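Local coordinates for protein chitinase (Chromobacterium violaceum, PDB 4TXG) that probably hydrolyses the glycosidic bonds of chitin with a family 18 TIM-barrel catalytic domain, at residues V407-A412 and N476-S481; Y464-K469 and G517-M522; G497-D502 and L546-L551. All blocks are in the same frame, centred on the assembly; numbering follows the deposited sequence.

Contact 1: residues V407-A412 and N476-S481; sequences VGPNAA and NGLWGS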
loop_
_atom_site.group_PDB
_atom_site.type_symbol
_atom_site.label_atom_id
_atom_site.label_comp_id
_atom_site.label_asym_id
_atom_site.label_seq_id
_atom_site.Cartn_x
_atom_site.Cartn_y
_atom_site.Cartn_z
ATOM N N VAL A 407 15.176 0.871 17.104
ATOM C CA VAL A 407 14.093 0.168 17.774
ATOM C C VAL A 407 12.864 1.058 17.915
ATOM O O VAL A 407 12.936 2.130 18.507
ATOM C CB VAL A 407 14.531 -0.314 19.163
ATOM C CG1 VAL A 407 13.397 -1.077 19.831
ATOM C CG2 VAL A 407 15.798 -1.179 19.057
ATOM N N GLY A 408 11.725 0.606 17.399
ATOM C CA GLY A 408 10.539 1.434 17.442
ATOM C C GLY A 408 9.328 0.749 16.843
ATOM O O GLY A 408 9.423 -0.400 16.405
ATOM N N PRO A 409 8.186 1.455 16.815
ATOM C CA PRO A 409 6.932 0.850 16.353
ATOM C C PRO A 409 6.994 0.429 14.896
ATOM O O PRO A 409 7.606 1.100 14.055
ATOM C CB PRO A 409 5.893 1.965 16.535
ATOM C CG PRO A 409 6.568 3.036 17.336
ATOM C CD PRO A 409 8.037 2.894 17.086
ATOM N N ASN A 410 6.326 -0.678 14.616
ATOM C CA ASN A 410 6.215 -1.210 13.272
ATOM C C ASN A 410 5.306 -0.347 12.381
ATOM O O ASN A 410 5.503 -0.250 11.169
ATOM C CB ASN A 410 5.691 -2.646 13.357
ATOM C CG ASN A 410 5.635 -3.315 12.013
ATOM O OD1 ASN A 410 4.570 -3.500 11.442
ATOM N ND2 ASN A 410 6.793 -3.653 11.483
ATOM N N ALA A 411 4.334 0.319 13.000
ATOM C CA ALA A 411 3.273 0.975 12.244
ATOM C C ALA A 411 2.716 2.194 12.979
ATOM O O ALA A 411 1.509 2.302 13.168
ATOM C CB ALA A 411 2.157 -0.022 11.962
ATOM N N ALA A 412 3.591 3.098 13.412
ATOM C CA ALA A 412 3.122 4.298 14.109
ATOM C C ALA A 412 2.044 5.036 13.311
ATOM O O ALA A 412 2.174 5.211 12.103
ATOM C CB ALA A 412 4.297 5.240 14.393
ATOM N N ASN A 476 11.933 2.089 28.009
ATOM C CA ASN A 476 11.348 0.761 27.824
ATOM C C ASN A 476 11.582 0.265 26.391
ATOM O O ASN A 476 10.695 -0.314 25.762
ATOM C CB ASN A 476 9.850 0.762 28.167
ATOM C CG ASN A 476 9.596 0.790 29.668
ATOM O OD1 ASN A 476 10.497 0.542 30.463
ATOM N ND2 ASN A 476 8.361 1.073 30.060
ATOM N N GLY A 477 12.793 0.502 25.887
ATOM C CA GLY A 477 13.179 0.067 24.555
ATOM C C GLY A 477 12.820 1.009 23.417
ATOM O O GLY A 477 13.431 0.957 22.344
ATOM N N LEU A 478 11.823 1.861 23.631
ATOM C CA LEU A 478 11.330 2.728 22.557
ATOM C C LEU A 478 12.381 3.748 22.136
ATOM O O LEU A 478 12.880 4.500 22.965
ATOM C CB LEU A 478 10.054 3.457 22.985
ATOM C CG LEU A 478 9.441 4.381 21.928
ATOM C CD1 LEU A 478 8.869 3.558 20.769
ATOM C CD2 LEU A 478 8.356 5.251 22.553
ATOM N N TRP A 479 12.689 3.759 20.839
ATOM C CA TRP A 479 13.710 4.625 20.243
ATOM C C TRP A 479 15.095 4.304 20.791
ATOM O O TRP A 479 15.994 5.149 20.783
ATOM C CB TRP A 479 13.388 6.115 20.443
ATOM C CG TRP A 479 12.027 6.539 19.925
ATOM C CD1 TRP A 479 11.128 7.345 20.572
ATOM C CD2 TRP A 479 11.410 6.180 18.673
ATOM N NE1 TRP A 479 10.002 7.510 19.806
ATOM C CE2 TRP A 479 10.149 6.813 18.633
ATOM C CE3 TRP A 479 11.801 5.391 17.582
ATOM C CZ2 TRP A 479 9.276 6.678 17.555
ATOM C CZ3 TRP A 479 10.924 5.261 16.504
ATOM C CH2 TRP A 479 9.681 5.905 16.503
ATOM N N GLY A 480 15.262 3.065 21.239
ATOM C CA GLY A 480 16.566 2.554 21.602
ATOM C C GLY A 480 17.320 2.044 20.389
ATOM O O GLY A 480 16.930 2.288 19.244
ATOM N N SER A 481 18.408 1.332 20.648
ATOM C CA SER A 481 19.287 0.858 19.590
ATOM C C SER A 481 19.644 -0.602 19.794
ATOM O O SER A 481 19.906 -1.040 20.914
ATOM C CB SER A 481 20.565 1.698 19.537
ATOM O OG SER A 481 21.468 1.163 18.586
#
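Val407 lies against the type II beta turn from Gly477 to Gly480, and both its N-H and its carbonyl O bond to it. The N-H gives a hydrogen bond to Gly480 O (Val407 N to Gly480 O 3.1 Å), reaching that oxygen from above the carbonyl plane. The return bond, from Trp479 N to Val407 O at 2.9 Å, is bent to 127° at the hydrogen and weak. With CG1 anti to the backbone N (chi1 -179°), the valine lays this methyl 3.2 Å from Gly477 O, the oxygen that also accepts the turn's own bond from Gly480 N. The other methyl, CG2, rests beside the Gly480 carbonyl.

Trp479 and Pro409 supply the apolar half. Their side chains cross at about a right angle, with Trp479 CH2 3.5 Å from Pro409 CD. Leu478 CD1 stands 4.1 Å above the centre of one indole face and also touches Pro409 CD, at 3.8 Å. At the polar end of the indole, NE1 is hydrogen-bonded to Asp416 OD2, which probably restricts how the ring can turn, while Leu478 leans on Trp567 of strand 565-570.

The polar grip between the loop after strand 391-395 and the loop after strand 466-468 thus rests on main-chain atoms alone, and the valine methyls and the Pro409-Leu478-Trp479 cluster probably shield it from water.

Contact 2: residues Y464-K469 and G517-M522; sequences YTRGWK and GGSNPM. With CS (cesium ion), chain M.
Thr465 is the tightly packed centre, its OG1 lodged between two residues of 517-522. The hydroxyl donates to Gly518 O (Thr465 OG1 to Gly518 O 2.7 Å) and accepts from the amide of Asn520 (ND2 to Thr465 OG1 3.0 Å). OG1 gets there by standing between the backbone N and the carbonyl carbon (chi1 68°), which leaves CG2 to meet Met522 SD at 3.9 Å. Backbone bonds lie on either side: Thr465 N to Asn520 O, in the carbonyl plane, and Gly467 N to Gly517 O. Ser519 CA adds a CA-H...O contact to Thr465 O at 3.3 Å, and Gly518 packs its bare CA against Gly467.

The looser, partly exposed side is the Arg466 to Ser519 pair. NH1 reaches Ser519 OG at 3.0 Å in the guanidinium plane, Tyr464 CE2 lies over one guanidinium face, offset toward its rim, and NE forms a salt bridge with Asp398. Tyr464 OH binds a cesium ion at 3.1 Å, with Asp398 and two waters as further ligands.

Asn520 ND2 also donates to Asp502 O. With Thr465 OG1 and Asn520 ND2 each engaged in two hydrogen bonds, this polar centre is probably held firmly, while Asp398 probably balances the arginine's charge.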
loop_
_atom_site.group_PDB
_atom_site.type_symbol
_atom_site.label_atom_id
_atom_site.label_comp_id
_atom_site.label_asym_id
_atom_site.label_seq_id
_atom_site.Cartn_x
_atom_site.Cartn_y
_atom_site.Cartn_z
ATOM N N TYR A 464 0.916 -8.806 13.059
ATOM C CA TYR A 464 2.126 -9.540 13.407
ATOM C C TYR A 464 3.084 -8.565 14.084
ATOM O O TYR A 464 2.882 -7.358 14.039
ATOM C CB TYR A 464 2.786 -10.152 12.166
ATOM C CG TYR A 464 3.239 -9.082 11.197
ATOM C CD1 TYR A 464 2.370 -8.591 10.231
ATOM C CD2 TYR A 464 4.514 -8.518 11.282
ATOM C CE1 TYR A 464 2.758 -7.597 9.363
ATOM C CE2 TYR A 464 4.910 -7.514 10.410
ATOM C CZ TYR A 464 4.023 -7.055 9.458
ATOM O OH TYR A 464 4.396 -6.056 8.584
ATOM N N THR A 465 4.131 -9.102 14.691
ATOM C CA THR A 465 5.141 -8.293 15.358
ATOM C C THR A 465 6.449 -8.235 14.580
ATOM O O THR A 465 6.710 -9.073 13.708
ATOM C CB THR A 465 5.477 -8.860 16.755
ATOM O OG1 THR A 465 6.149 -10.115 16.590
ATOM C CG2 THR A 465 4.211 -9.076 17.568
ATOM N N ARG A 466 7.260 -7.235 14.907
ATOM C CA ARG A 466 8.695 -7.252 14.615
ATOM C C ARG A 466 9.379 -6.973 15.942
ATOM O O ARG A 466 8.781 -6.375 16.837
ATOM C CB ARG A 466 9.102 -6.200 13.581
ATOM C CG ARG A 466 8.433 -6.306 12.221
ATOM C CD ARG A 466 8.796 -7.570 11.466
ATOM N NE ARG A 466 8.519 -7.390 10.043
ATOM C CZ ARG A 466 8.543 -8.371 9.151
ATOM N NH1 ARG A 466 8.825 -9.611 9.536
ATOM N NH2 ARG A 466 8.282 -8.107 7.877
ATOM N N GLY A 467 10.624 -7.392 16.093
ATOM C CA GLY A 467 11.257 -7.210 17.384
ATOM C C GLY A 467 12.764 -7.371 17.385
ATOM O O GLY A 467 13.330 -8.009 16.493
ATOM N N TRP A 468 13.383 -6.794 18.412
ATOM C CA TRP A 468 14.831 -6.787 18.625
ATOM C C TRP A 468 15.171 -7.375 19.995
ATOM O O TRP A 468 14.355 -7.318 20.912
ATOM C CB TRP A 468 15.398 -5.366 18.585
ATOM C CG TRP A 468 15.221 -4.552 17.333
ATOM C CD1 TRP A 468 16.190 -4.254 16.415
ATOM C CD2 TRP A 468 14.032 -3.870 16.896
ATOM N NE1 TRP A 468 15.674 -3.447 15.423
ATOM C CE2 TRP A 468 14.351 -3.200 15.694
ATOM C CE3 TRP A 468 12.725 -3.772 17.395
ATOM C CZ2 TRP A 468 13.420 -2.444 14.985
ATOM C CZ3 TRP A 468 11.794 -3.022 16.687
ATOM C CH2 TRP A 468 12.144 -2.374 15.487
ATOM N N LYS A 469 16.388 -7.900 20.135
ATOM C CA LYS A 469 16.912 -8.285 21.443
ATOM C C LYS A 469 18.136 -7.433 21.726
ATOM O O LYS A 469 18.617 -6.734 20.831
ATOM C CB LYS A 469 17.254 -9.780 21.497
ATOM C CG LYS A 469 18.350 -10.244 20.543
ATOM C CD LYS A 469 18.571 -11.751 20.706
ATOM C CE LYS A 469 19.439 -12.343 19.600
ATOM N NZ LYS A 469 20.885 -12.118 19.856
ATOM N N GLY A 517 14.388 -11.757 13.903
ATOM C CA GLY A 517 13.564 -10.631 13.490
ATOM C C GLY A 517 12.361 -10.332 14.368
ATOM O O GLY A 517 11.630 -9.379 14.098
ATOM N N GLY A 518 12.149 -11.130 15.412
ATOM C CA GLY A 518 11.042 -10.877 16.325
ATOM C C GLY A 518 9.663 -10.934 15.678
ATOM O O GLY A 518 8.784 -10.142 16.027
ATOM N N SER A 519 9.480 -11.859 14.733
ATOM C CA SER A 519 8.225 -11.974 13.982
ATOM C C SER A 519 7.311 -13.025 14.583
ATOM O O SER A 519 7.675 -14.198 14.650
ATOM C CB SER A 519 8.481 -12.335 12.509
ATOM O OG SER A 519 9.289 -11.365 11.870
ATOM N N ASN A 520 6.115 -12.599 14.987
ATOM C CA ASN A 520 5.135 -13.466 15.638
ATOM C C ASN A 520 3.726 -13.081 15.215
ATOM O O ASN A 520 3.477 -11.915 14.944
ATOM C CB ASN A 520 5.211 -13.351 17.167
ATOM C CG ASN A 520 6.608 -13.564 17.713
ATOM O OD1 ASN A 520 7.050 -14.701 17.881
ATOM N ND2 ASN A 520 7.299 -12.469 18.016
ATOM N N PRO A 521 2.791 -14.042 15.215
ATOM C CA PRO A 521 1.379 -13.668 15.088
ATOM C C PRO A 521 0.935 -12.951 16.356
ATOM O O PRO A 521 1.533 -13.197 17.408
ATOM C CB PRO A 521 0.670 -15.015 14.932
ATOM C CG PRO A 521 1.549 -15.981 15.682
ATOM C CD PRO A 521 2.967 -15.493 15.413
ATOM N N MET A 522 -0.084 -12.097 16.282
ATOM C CA MET A 522 -0.470 -11.358 17.481
ATOM C C MET A 522 -1.031 -12.270 18.585
ATOM O O MET A 522 -0.956 -11.916 19.769
ATOM C CB MET A 522 -1.467 -10.240 17.135
ATOM C CG MET A 522 -0.776 -8.893 16.813
ATOM S SD MET A 522 0.419 -8.398 18.080
ATOM C CE MET A 522 -0.633 -8.358 19.525
HETATM CS CS CS M . 4.271 -7.464 5.866
HETATM O O HOH W 1 2.792 -6.907 2.965
HETATM O O HOH W 2 6.039 -9.828 5.382
#

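Contact 3: residues G497-D502 and L546-L551; sequences GAVGID and LPINQL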
loop_
_atom_site.group_PDB
_atom_site.type_symbol
_atom_site.label_atom_id
_atom_site.label_comp_id
_atom_site.label_asym_id
_atom_site.label_seq_id
_atom_site.Cartn_x
_atom_site.Cartn_y
_atom_site.Cartn_z
ATOM N N GLY A 497 17.927 -9.005 15.697
ATOM C CA GLY A 497 16.554 -9.491 15.698
ATOM C C GLY A 497 16.262 -10.449 16.835
ATOM O O GLY A 497 17.116 -11.245 17.213
ATOM N N ALA A 498 15.056 -10.371 17.389
ATOM C CA ALA A 498 14.683 -11.274 18.472
ATOM C C ALA A 498 14.533 -12.688 17.918
ATOM O O ALA A 498 14.230 -12.873 16.736
ATOM C CB ALA A 498 13.401 -10.811 19.147
ATOM N N VAL A 499 14.766 -13.681 18.768
ATOM C CA VAL A 499 14.872 -15.061 18.307
ATOM C C VAL A 499 14.049 -16.022 19.155
ATOM O O VAL A 499 13.514 -15.647 20.194
ATOM C CB VAL A 499 16.354 -15.546 18.312
ATOM C CG1 VAL A 499 17.215 -14.742 17.312
ATOM C CG2 VAL A 499 16.944 -15.476 19.722
ATOM N N GLY A 500 13.946 -17.263 18.688
ATOM C CA GLY A 500 13.349 -18.335 19.472
ATOM C C GLY A 500 11.879 -18.109 19.773
ATOM O O GLY A 500 11.073 -17.942 18.860
ATOM N N ILE A 501 11.535 -18.092 21.059
ATOM C CA ILE A 501 10.141 -17.909 21.474
ATOM C C ILE A 501 9.649 -16.509 21.105
ATOM O O ILE A 501 8.441 -16.254 21.057
ATOM C CB ILE A 501 9.975 -18.145 22.995
ATOM C CG1 ILE A 501 8.495 -18.325 23.363
ATOM C CG2 ILE A 501 10.639 -17.021 23.791
ATOM C CD1 ILE A 501 8.264 -18.781 24.800
ATOM N N ASP A 502 10.592 -15.610 20.811
ATOM C CA ASP A 502 10.265 -14.248 20.378
ATOM C C ASP A 502 10.168 -14.093 18.856
ATOM O O ASP A 502 10.066 -12.971 18.353
ATOM C CB ASP A 502 11.318 -13.265 20.895
ATOM C CG ASP A 502 11.377 -13.209 22.399
ATOM O OD1 ASP A 502 10.304 -13.314 23.040
ATOM O OD2 ASP A 502 12.498 -13.058 22.940
ATOM N N LEU A 546 14.841 -25.776 24.650
ATOM C CA LEU A 546 16.015 -24.960 24.367
ATOM C C LEU A 546 15.876 -23.586 25.017
ATOM O O LEU A 546 14.791 -23.001 24.999
ATOM C CB LEU A 546 16.220 -24.819 22.856
ATOM C CG LEU A 546 17.126 -25.828 22.144
ATOM C CD1 LEU A 546 16.895 -27.240 22.643
ATOM C CD2 LEU A 546 16.919 -25.757 20.642
ATOM N N PRO A 547 16.975 -23.074 25.599
ATOM C CA PRO A 547 17.007 -21.777 26.286
ATOM C C PRO A 547 16.326 -20.636 25.522
ATOM O O PRO A 547 15.521 -19.920 26.123
ATOM C CB PRO A 547 18.504 -21.517 26.436
ATOM C CG PRO A 547 19.067 -22.887 26.639
ATOM C CD PRO A 547 18.258 -23.789 25.734
ATOM N N ILE A 548 16.606 -20.477 24.231
ATOM C CA ILE A 548 16.009 -19.365 23.487
ATOM C C ILE A 548 14.517 -19.578 23.243
ATOM O O ILE A 548 13.815 -18.651 22.844
ATOM C CB ILE A 548 16.712 -19.120 22.129
ATOM C CG1 ILE A 548 16.552 -20.321 21.190
ATOM C CG2 ILE A 548 18.182 -18.777 22.340
ATOM C CD1 ILE A 548 16.953 -20.021 19.743
ATOM N N ASN A 549 14.026 -20.788 23.514
ATOM C CA ASN A 549 12.616 -21.091 23.291
ATOM C C ASN A 549 11.804 -21.159 24.576
ATOM O O ASN A 549 10.629 -21.535 24.558
ATOM C CB ASN A 549 12.480 -22.406 22.524
ATOM C CG ASN A 549 13.146 -22.347 21.167
ATOM O OD1 ASN A 549 13.163 -21.298 20.525
ATOM N ND2 ASN A 549 13.695 -23.467 20.722
ATOM N N GLN A 550 12.429 -20.791 25.687
ATOM C CA GLN A 550 11.749 -20.789 26.970
ATOM C C GLN A 550 11.328 -19.375 27.358
ATOM O O GLN A 550 11.950 -18.395 26.952
ATOM C CB GLN A 550 12.650 -21.396 28.044
ATOM C CG GLN A 550 13.084 -22.824 27.733
ATOM C CD GLN A 550 14.273 -23.269 28.564
ATOM O OE1 GLN A 550 14.661 -22.600 29.520
ATOM N NE2 GLN A 550 14.866 -24.399 28.193
ATOM N N LEU A 551 10.263 -19.274 28.142
ATOM C CA LEU A 551 9.798 -17.978 28.599
ATOM C C LEU A 551 10.611 -17.534 29.806
ATOM O O LEU A 551 10.516 -18.123 30.881
ATOM C CB LEU A 551 8.301 -18.026 28.927
ATOM C CG LEU A 551 7.521 -16.765 28.535
ATOM C CD1 LEU A 551 6.056 -17.075 28.346
ATOM C CD2 LEU A 551 7.702 -15.685 29.594
HETATM O O HOH W 3 14.688 -15.926 22.928
#
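Two short 3-10 turns meet here, Ile501-Asp502 and Pro547-Asn549, and their backbones come closest at Ile501 and Asn549, with CA atoms 4.4 Å apart. One hydrogen bond joins them directly: Ile501 N to Ile548 O, 2.9 Å and nearly straight at 168°. Gly500 CA approaches the same oxygen in a CA-H...O contact, and a water lies 2.9 Å from Ile548 O and 3.0 Å from Val499 O. Gly500 has positive phi, and its CA also passes 3.2 Å from Asn549 OD1, leaving no room for a side chain. Asn549 ND2 is bonded to Asp543 O.

Ile501 does most of the apolar work. Extended with CG1 anti to the backbone N (chi1 -165°), it runs CD1 along the Asn549 carbonyl to reach Leu551 CB at 4.2 Å, while its CG2 lies against Gln550 O. Ile548 covers the outer, exposed edge, its CD1 4.0 Å from Gly500 CA. Leu528 of helix 522-530 touches both Ile501 and Leu551 and so backs the joint.

The two loops adjoin the antiparallel sheet of strands 466-468, 575-578, 565-570 and 556-560, consistent with the small alpha/beta insertion domain of many family 18 chitinases.

The three contacts lie on the same side of the chain's centre, with contact 2 in the middle: its centre is 12 Å from that of contact 1 and 11 Å from that of contact 3. Contact 1 meets it through Asn410 ND2, 3.2 Å from Arg466 CG, and Val407 CG1, 3.7 Å from Trp468 CE3. Contact 3 is joined to it by probable hydrogen bonds, among them Gly518 N to Ala498 O at 3.0 Å. Contacts 1 and 3 do not touch; their nearest atoms are about 9 Å apart. Asp398 ties contacts 1 and 2 to the cesium site, since it accepts a hydrogen bond from Asn410 ND2, forms a salt bridge with Arg466 NE and shares the ion with Tyr464.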